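Local coordinates for PhiRv1 phage protein (Mycobacterium tuberculosis, PDB 6LG3), which is a phage-encoded toxin, apparently EST12, reported to activate a RACK1-NLRP3-gasdermin D pathway of pyroptosis and IL-1 beta immunity, at residues Asp5-Val18 and Leu60-Ala72. Numbering follows the deposited sequence.
Sequences DERQLMHELAVQVV and LVHADRDWLAFHA
Leu9 drives its CD2 methyl into the side of helix 65-72 as a knob in a hole formed by Trp67, Leu68, His71 and Ala72. Its side chain slides past that of Leu68 in the opposite direction, and a chi1 of -179° sets CG anti to the backbone N, with CD2 3.6 Å from Leu68 CD1. The other Leu68 methyl, CD2, meets Met10 CG at 3.8 Å, the two side chains running at about a right angle. Met10 bends at both chi2 and chi3, which turns its CE onto Val61 CG1 (3.7 Å) while SD rests against Ala63 CB. Val61 also presses CG2 unusually tightly onto Ala14 CA (3.4 Å), and Leu13 crosses it at about a right angle, its CD1 reaching Trp67 CZ3. At the far end Val17 sets both methyls on Leu60 O, and Val18 CG2 meets Leu60 CD1. Beside Leu9, Glu6 lays CG against Ala72 CB; its OE2 accepts from a water (2.6 Å) that also binds Arg65 O and NE, and OE1 takes the N-H of Thr3. These side chains build the helix-on-sheet hydrophobic core of this small alpha/beta chain. Helix 4-22 lies over the three-stranded antiparallel sheet, touching Val61 on edge strand 58-64, Leu53 on strand 50-55 and Leu44 on strand 42-46, while helix 65-73 packs across its N-terminal part at 104° and helix 26-39 meets Val15 and Val18.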
ATOM      1  N   ASP A   5       8.227  -0.065   8.691  1.00 39.28           N
ATOM      2  CA  ASP A   5       7.307  -1.179   8.897  1.00 36.68           C
ATOM      3  C   ASP A   5       5.889  -0.814   8.481  1.00 33.78           C
ATOM      4  O   ASP A   5       5.156  -1.656   7.944  1.00 33.03           O
ATOM      5  CB  ASP A   5       7.345  -1.636  10.354  1.00 40.84           C
ATOM      6  CG  ASP A   5       8.628  -2.354  10.696  1.00 55.90           C
ATOM      7  OD1 ASP A   5       9.062  -2.279  11.863  1.00 60.79           O
ATOM      8  OD2 ASP A   5       9.193  -3.010   9.792  1.00 69.52           O
ATOM      9  N   GLU A   6       5.484   0.434   8.719  1.00 35.78           N
ATOM     10  CA  GLU A   6       4.164   0.865   8.272  1.00 34.10           C
ATOM     11  C   GLU A   6       4.073   0.878   6.750  1.00 28.92           C
ATOM     12  O   GLU A   6       3.056   0.456   6.186  1.00 25.08           O
ATOM     13  CB  GLU A   6       3.832   2.240   8.848  1.00 29.14           C
ATOM     14  CG  GLU A   6       3.430   2.201  10.323  1.00 36.56           C
ATOM     15  CD  GLU A   6       3.353   3.587  10.948  1.00 44.15           C
ATOM     16  OE1 GLU A   6       4.006   4.517  10.428  1.00 42.89           O
ATOM     17  OE2 GLU A   6       2.636   3.748  11.956  1.00 45.10           O
ATOM     18  N   ARG A   7       5.125   1.347   6.068  1.00 28.31           N
ATOM     19  CA  ARG A   7       5.119   1.308   4.603  1.00 33.82           C
ATOM     20  C   ARG A   7       5.072  -0.128   4.096  1.00 36.06           C
ATOM     21  O   ARG A   7       4.351  -0.436   3.138  1.00 28.56           O
ATOM     22  CB  ARG A   7       6.346   2.031   4.034  1.00 38.20           C
ATOM     23  CG  ARG A   7       6.410   3.522   4.341  1.00 50.08           C
ATOM     24  CD  ARG A   7       7.651   4.175   3.734  1.00 58.97           C
ATOM     25  NE  ARG A   7       7.987   5.421   4.419  1.00 68.01           N
ATOM     26  CZ  ARG A   7       7.566   6.627   4.043  1.00 71.03           C
ATOM     27  NH1 ARG A   7       6.787   6.762   2.975  1.00 66.08           N
ATOM     28  NH2 ARG A   7       7.926   7.698   4.738  1.00 72.69           N
ATOM     29  N   GLN A   8       5.838  -1.021   4.733  1.00 37.77           N
ATOM     30  CA  GLN A   8       5.830  -2.426   4.348  1.00 36.06           C
ATOM     31  C   GLN A   8       4.434  -3.029   4.483  1.00 34.50           C
ATOM     32  O   GLN A   8       3.961  -3.737   3.579  1.00 32.84           O
ATOM     33  CB  GLN A   8       6.850  -3.184   5.199  1.00 37.75           C
ATOM     34  CG  GLN A   8       7.250  -4.538   4.668  1.00 56.54           C
ATOM     35  CD  GLN A   8       8.479  -5.085   5.375  1.00 72.38           C
ATOM     36  OE1 GLN A   8       9.613  -4.780   4.996  1.00 77.01           O
ATOM     37  NE2 GLN A   8       8.260  -5.888   6.415  1.00 75.53           N
ATOM     38  N   LEU A   9       3.745  -2.734   5.593  1.00 29.28           N
ATOM     39  CA  LEU A   9       2.389  -3.245   5.773  1.00 29.13           C
ATOM     40  C   LEU A   9       1.433  -2.675   4.722  1.00 33.83           C
ATOM     41  O   LEU A   9       0.592  -3.404   4.174  1.00 30.80           O
ATOM     42  CB  LEU A   9       1.910  -2.936   7.193  1.00 26.04           C
ATOM     43  CG  LEU A   9       0.516  -3.417   7.582  1.00 34.38           C
ATOM     44  CD1 LEU A   9       0.321  -4.879   7.217  1.00 36.63           C
ATOM     45  CD2 LEU A   9       0.334  -3.208   9.085  1.00 35.94           C
ATOM     46  N   MET A  10       1.554  -1.382   4.409  1.00 30.93           N
ATOM     47  CA  MET A  10       0.703  -0.816   3.365  1.00 25.22           C
ATOM     48  C   MET A  10       0.955  -1.494   2.020  1.00 27.13           C
ATOM     49  O   MET A  10       0.016  -1.739   1.255  1.00 27.60           O
ATOM     50  CB  MET A  10       0.917   0.698   3.258  1.00 24.96           C
ATOM     51  CG  MET A  10       0.406   1.500   4.482  1.00 27.39           C
ATOM     52  SD  MET A  10      -1.399   1.530   4.590  1.00 30.15           S
ATOM     53  CE  MET A  10      -1.869   2.584   3.201  1.00 29.78           C
ATOM     54  N   HIS A  11       2.210  -1.827   1.724  1.00 26.23           N
ATOM     55  CA  HIS A  11       2.498  -2.521   0.472  1.00 34.88           C
ATOM     56  C   HIS A  11       1.878  -3.916   0.457  1.00 36.01           C
ATOM     57  O   HIS A  11       1.330  -4.346  -0.569  1.00 30.33           O
ATOM     58  CB  HIS A  11       4.007  -2.601   0.247  1.00 39.47           C
ATOM     59  CG  HIS A  11       4.390  -3.039  -1.132  1.00 50.23           C
ATOM     60  ND1 HIS A  11       4.543  -2.153  -2.178  1.00 54.86           N
ATOM     61  CD2 HIS A  11       4.645  -4.268  -1.637  1.00 52.73           C
ATOM     62  CE1 HIS A  11       4.881  -2.818  -3.268  1.00 55.78           C
ATOM     63  NE2 HIS A  11       4.949  -4.103  -2.967  1.00 54.24           N
ATOM     64  N   GLU A  12       1.941  -4.634   1.588  1.00 29.91           N
ATOM     65  CA  GLU A  12       1.328  -5.960   1.636  1.00 30.59           C
ATOM     66  C   GLU A  12      -0.183  -5.879   1.436  1.00 31.10           C
ATOM     67  O   GLU A  12      -0.765  -6.677   0.680  1.00 29.98           O
ATOM     68  CB  GLU A  12       1.679  -6.648   2.956  1.00 37.57           C
ATOM     69  CG  GLU A  12       3.182  -6.853   3.137  1.00 56.23           C
ATOM     70  CD  GLU A  12       3.554  -7.414   4.506  1.00 75.26           C
ATOM     71  OE1 GLU A  12       4.750  -7.343   4.874  1.00 72.74           O
ATOM     72  OE2 GLU A  12       2.657  -7.925   5.215  1.00 85.05           O
ATOM     73  N   LEU A  13      -0.831  -4.901   2.082  1.00 30.44           N
ATOM     74  CA  LEU A  13      -2.259  -4.679   1.862  1.00 30.70           C
ATOM     75  C   LEU A  13      -2.559  -4.347   0.398  1.00 27.48           C
ATOM     76  O   LEU A  13      -3.603  -4.749  -0.134  1.00 31.07           O
ATOM     77  CB  LEU A  13      -2.762  -3.554   2.767  1.00 25.55           C
ATOM     78  CG  LEU A  13      -2.640  -3.745   4.280  1.00 33.95           C
ATOM     79  CD1 LEU A  13      -3.136  -2.490   4.977  1.00 33.70           C
ATOM     80  CD2 LEU A  13      -3.443  -4.950   4.715  1.00 38.47           C
ATOM     81  N   ALA A  14      -1.676  -3.588  -0.261  1.00 28.78           N
ATOM     82  CA  ALA A  14      -1.909  -3.267  -1.669  1.00 29.57           C
ATOM     83  C   ALA A  14      -1.803  -4.505  -2.548  1.00 30.01           C
ATOM     84  O   ALA A  14      -2.617  -4.691  -3.462  1.00 32.25           O
ATOM     85  CB  ALA A  14      -0.933  -2.193  -2.139  1.00 32.59           C
ATOM     86  N   VAL A  15      -0.812  -5.363  -2.285  1.00 30.57           N
ATOM     87  CA  VAL A  15      -0.713  -6.629  -3.012  1.00 31.53           C
ATOM     88  C   VAL A  15      -1.997  -7.434  -2.848  1.00 33.31           C
ATOM     89  O   VAL A  15      -2.519  -7.999  -3.820  1.00 34.57           O
ATOM     90  CB  VAL A  15       0.522  -7.421  -2.542  1.00 33.17           C
ATOM     91  CG1 VAL A  15       0.543  -8.818  -3.151  1.00 34.39           C
ATOM     92  CG2 VAL A  15       1.795  -6.667  -2.883  1.00 28.22           C
ATOM     93  N   GLN A  16      -2.540  -7.482  -1.619  1.00 30.73           N
ATOM     94  CA  GLN A  16      -3.806  -8.182  -1.398  1.00 31.40           C
ATOM     95  C   GLN A  16      -4.938  -7.567  -2.212  1.00 31.29           C
ATOM     96  O   GLN A  16      -5.780  -8.289  -2.766  1.00 30.27           O
ATOM     97  CB  GLN A  16      -4.174  -8.175   0.091  1.00 31.26           C
ATOM     98  CG  GLN A  16      -3.240  -8.973   0.966  1.00 43.49           C
ATOM     99  CD  GLN A  16      -3.649  -8.921   2.434  1.00 60.37           C
ATOM    100  OE1 GLN A  16      -2.820  -8.686   3.316  1.00 64.79           O
ATOM    101  NE2 GLN A  16      -4.934  -9.138   2.699  1.00 60.51           N
ATOM    102  N   VAL A  17      -4.995  -6.234  -2.276  1.00 34.76           N
ATOM    103  CA  VAL A  17      -6.053  -5.571  -3.034  1.00 35.26           C
ATOM    104  C   VAL A  17      -5.942  -5.919  -4.512  1.00 30.05           C
ATOM    105  O   VAL A  17      -6.941  -6.224  -5.177  1.00 32.52           O
ATOM    106  CB  VAL A  17      -6.005  -4.046  -2.814  1.00 38.21           C
ATOM    107  CG1 VAL A  17      -6.938  -3.336  -3.805  1.00 36.65           C
ATOM    108  CG2 VAL A  17      -6.372  -3.698  -1.378  1.00 35.90           C
ATOM    109  N   VAL A  18      -4.722  -5.865  -5.052  1.00 26.10           N
ATOM    110  CA  VAL A  18      -4.545  -6.138  -6.477  1.00 32.11           C
ATOM    111  C   VAL A  18      -4.929  -7.576  -6.784  1.00 35.66           C
ATOM    112  O   VAL A  18      -5.596  -7.854  -7.793  1.00 31.94           O
ATOM    113  CB  VAL A  18      -3.102  -5.829  -6.916  1.00 28.09           C
ATOM    114  CG1 VAL A  18      -2.901  -6.197  -8.394  1.00 27.59           C
ATOM    115  CG2 VAL A  18      -2.781  -4.354  -6.695  1.00 30.91           C
ATOM    116  N   LEU A  60      -5.400   2.704  -3.771  1.00 28.20           N
ATOM    117  CA  LEU A  60      -5.552   1.265  -3.639  1.00 27.72           C
ATOM    118  C   LEU A  60      -5.865   0.861  -2.205  1.00 33.56           C
ATOM    119  O   LEU A  60      -6.648  -0.070  -1.987  1.00 33.75           O
ATOM    120  CB  LEU A  60      -4.281   0.548  -4.093  1.00 30.98           C
ATOM    121  CG  LEU A  60      -4.037   0.349  -5.590  1.00 38.30           C
ATOM    122  CD1 LEU A  60      -2.735  -0.394  -5.798  1.00 35.95           C
ATOM    123  CD2 LEU A  60      -5.177  -0.395  -6.247  1.00 42.24           C
ATOM    124  N   VAL A  61      -5.255   1.535  -1.223  1.00 33.06           N
ATOM    125  CA  VAL A  61      -5.381   1.136   0.179  1.00 28.56           C
ATOM    126  C   VAL A  61      -5.584   2.374   1.033  1.00 28.51           C
ATOM    127  O   VAL A  61      -4.885   3.375   0.862  1.00 29.43           O
ATOM    128  CB  VAL A  61      -4.132   0.375   0.686  1.00 30.45           C
ATOM    129  CG1 VAL A  61      -4.290  -0.032   2.166  1.00 35.78           C
ATOM    130  CG2 VAL A  61      -3.832  -0.832  -0.178  1.00 36.14           C
ATOM    131  N   HIS A  62      -6.519   2.306   1.977  1.00 29.05           N
ATOM    132  CA  HIS A  62      -6.496   3.260   3.075  1.00 31.27           C
ATOM    133  C   HIS A  62      -6.660   2.501   4.383  1.00 30.94           C
ATOM    134  O   HIS A  62      -7.415   1.526   4.461  1.00 33.05           O
ATOM    135  CB  HIS A  62      -7.551   4.367   2.927  1.00 36.59           C
ATOM    136  CG  HIS A  62      -8.964   3.885   2.933  1.00 48.13           C
ATOM    137  ND1 HIS A  62      -9.684   3.714   4.096  1.00 55.49           N
ATOM    138  CD2 HIS A  62      -9.807   3.579   1.918  1.00 58.82           C
ATOM    139  CE1 HIS A  62     -10.903   3.300   3.798  1.00 65.36           C
ATOM    140  NE2 HIS A  62     -11.004   3.211   2.483  1.00 67.53           N
ATOM    141  N   ALA A  63      -5.894   2.910   5.385  1.00 24.12           N
ATOM    142  CA  ALA A  63      -5.889   2.226   6.670  1.00 27.27           C
ATOM    143  C   ALA A  63      -5.878   3.257   7.788  1.00 30.56           C
ATOM    144  O   ALA A  63      -5.166   4.256   7.706  1.00 25.52           O
ATOM    145  CB  ALA A  63      -4.676   1.298   6.806  1.00 27.87           C
ATOM    146  N   ASP A  64      -6.670   3.011   8.824  1.00 27.65           N
ATOM    147  CA  ASP A  64      -6.617   3.847  10.012  1.00 24.95           C
ATOM    148  C   ASP A  64      -5.194   3.896  10.558  1.00 27.22           C
ATOM    149  O   ASP A  64      -4.505   2.879  10.606  1.00 29.56           O
ATOM    150  CB  ASP A  64      -7.561   3.275  11.065  1.00 27.59           C
ATOM    151  CG  ASP A  64      -7.462   3.997  12.374  1.00 31.18           C
ATOM    152  OD1 ASP A  64      -6.853   3.433  13.290  1.00 32.65           O
ATOM    153  OD2 ASP A  64      -8.006   5.112  12.468  1.00 35.79           O
ATOM    154  N   ARG A  65      -4.745   5.092  10.967  1.00 26.71           N
ATOM    155  CA  ARG A  65      -3.347   5.244  11.387  1.00 26.72           C
ATOM    156  C   ARG A  65      -3.055   4.515  12.698  1.00 33.07           C
ATOM    157  O   ARG A  65      -1.959   3.975  12.874  1.00 34.15           O
ATOM    158  CB  ARG A  65      -2.979   6.726  11.530  1.00 34.99           C
ATOM    159  CG  ARG A  65      -2.848   7.493  10.214  1.00 39.38           C
ATOM    160  CD  ARG A  65      -1.547   7.204   9.468  1.00 29.27           C
ATOM    161  NE  ARG A  65      -0.344   7.467  10.256  1.00 36.01           N
ATOM    162  CZ  ARG A  65       0.412   8.558  10.144  1.00 40.96           C
ATOM    163  NH1 ARG A  65       0.078   9.522   9.294  1.00 39.09           N
ATOM    164  NH2 ARG A  65       1.494   8.696  10.897  1.00 47.34           N
ATOM    165  N   ASP A  66      -3.990   4.531  13.653  1.00 29.26           N
ATOM    166  CA  ASP A  66      -3.791   3.774  14.892  1.00 28.49           C
ATOM    167  C   ASP A  66      -3.730   2.278  14.616  1.00 31.24           C
ATOM    168  O   ASP A  66      -2.871   1.569  15.155  1.00 29.24           O
ATOM    169  CB  ASP A  66      -4.902   4.084  15.898  1.00 31.87           C
ATOM    170  CG  ASP A  66      -4.817   5.495  16.444  1.00 47.54           C
ATOM    171  OD1 ASP A  66      -5.874   6.079  16.755  1.00 51.82           O
ATOM    172  OD2 ASP A  66      -3.689   6.021  16.558  1.00 55.00           O
ATOM    173  N   TRP A  67      -4.647   1.773  13.785  1.00 29.92           N
ATOM    174  CA  TRP A  67      -4.604   0.361  13.413  1.00 30.41           C
ATOM    175  C   TRP A  67      -3.289   0.016  12.717  1.00 27.91           C
ATOM    176  O   TRP A  67      -2.674  -1.022  13.007  1.00 25.45           O
ATOM    177  CB  TRP A  67      -5.807   0.030  12.521  1.00 29.25           C
ATOM    178  CG  TRP A  67      -5.865  -1.398  12.049  1.00 29.13           C
ATOM    179  CD1 TRP A  67      -6.554  -2.421  12.620  1.00 28.49           C
ATOM    180  CD2 TRP A  67      -5.204  -1.950  10.899  1.00 30.03           C
ATOM    181  NE1 TRP A  67      -6.364  -3.581  11.904  1.00 33.13           N
ATOM    182  CE2 TRP A  67      -5.539  -3.315  10.841  1.00 33.31           C
ATOM    183  CE3 TRP A  67      -4.363  -1.419   9.917  1.00 35.16           C
ATOM    184  CZ2 TRP A  67      -5.061  -4.159   9.841  1.00 34.37           C
ATOM    185  CZ3 TRP A  67      -3.887  -2.263   8.917  1.00 32.83           C
ATOM    186  CH2 TRP A  67      -4.237  -3.613   8.890  1.00 30.94           C
ATOM    187  N   LEU A  68      -2.839   0.877  11.797  1.00 27.99           N
ATOM    188  CA  LEU A  68      -1.606   0.607  11.064  1.00 25.59           C
ATOM    189  C   LEU A  68      -0.396   0.633  11.992  1.00 30.46           C
ATOM    190  O   LEU A  68       0.505  -0.205  11.877  1.00 26.18           O
ATOM    191  CB  LEU A  68      -1.428   1.630   9.940  1.00 29.04           C
ATOM    192  CG  LEU A  68      -0.258   1.402   8.982  1.00 30.47           C
ATOM    193  CD1 LEU A  68      -0.518   0.198   8.115  1.00 28.08           C
ATOM    194  CD2 LEU A  68      -0.020   2.634   8.122  1.00 28.27           C
ATOM    195  N   ALA A  69      -0.354   1.596  12.914  1.00 29.93           N
ATOM    196  CA  ALA A  69       0.748   1.654  13.867  1.00 31.91           C
ATOM    197  C   ALA A  69       0.769   0.414  14.757  1.00 32.94           C
ATOM    198  O   ALA A  69       1.835  -0.171  14.994  1.00 38.49           O
ATOM    199  CB  ALA A  69       0.648   2.931  14.708  1.00 31.33           C
ATOM    200  N   PHE A  70      -0.399  -0.013  15.247  1.00 32.22           N
ATOM    201  CA  PHE A  70      -0.437  -1.206  16.092  1.00 31.97           C
ATOM    202  C   PHE A  70       0.035  -2.439  15.326  1.00 36.05           C
ATOM    203  O   PHE A  70       0.932  -3.155  15.777  1.00 36.03           O
ATOM    204  CB  PHE A  70      -1.843  -1.424  16.651  1.00 29.70           C
ATOM    205  CG  PHE A  70      -1.949  -2.620  17.546  1.00 39.42           C
ATOM    206  CD1 PHE A  70      -1.480  -2.559  18.849  1.00 45.56           C
ATOM    207  CD2 PHE A  70      -2.515  -3.802  17.092  1.00 42.78           C
ATOM    208  CE1 PHE A  70      -1.569  -3.656  19.691  1.00 49.37           C
ATOM    209  CE2 PHE A  70      -2.609  -4.907  17.931  1.00 48.29           C
ATOM    210  CZ  PHE A  70      -2.135  -4.828  19.229  1.00 44.58           C
ATOM    211  N   HIS A  71      -0.546  -2.698  14.155  1.00 30.77           N
ATOM    212  CA  HIS A  71      -0.166  -3.911  13.440  1.00 39.21           C
ATOM    213  C   HIS A  71       1.252  -3.858  12.884  1.00 35.22           C
ATOM    214  O   HIS A  71       1.855  -4.917  12.674  1.00 36.56           O
ATOM    215  CB  HIS A  71      -1.174  -4.210  12.330  1.00 36.15           C
ATOM    216  CG  HIS A  71      -2.445  -4.801  12.849  1.00 45.78           C
ATOM    217  ND1 HIS A  71      -3.371  -4.066  13.558  1.00 44.07           N
ATOM    218  CD2 HIS A  71      -2.918  -6.068  12.814  1.00 47.16           C
ATOM    219  CE1 HIS A  71      -4.374  -4.849  13.912  1.00 46.45           C
ATOM    220  NE2 HIS A  71      -4.125  -6.068  13.470  1.00 52.78           N
ATOM    221  N   ALA A  72       1.811  -2.668  12.663  1.00 31.54           N
ATOM    222  CA  ALA A  72       3.191  -2.603  12.197  1.00 37.21           C
ATOM    223  C   ALA A  72       4.190  -2.756  13.338  1.00 40.48           C
ATOM    224  O   ALA A  72       5.297  -3.258  13.119  1.00 42.32           O
ATOM    225  CB  ALA A  72       3.447  -1.292  11.450  1.00 35.02           C
TER
HETATM  226  O   HOH W   1       0.444   5.108  11.733  1.00 38.27           O
HETATM  227  O   HOH W   2       3.543   7.112  11.597  1.00 48.12           O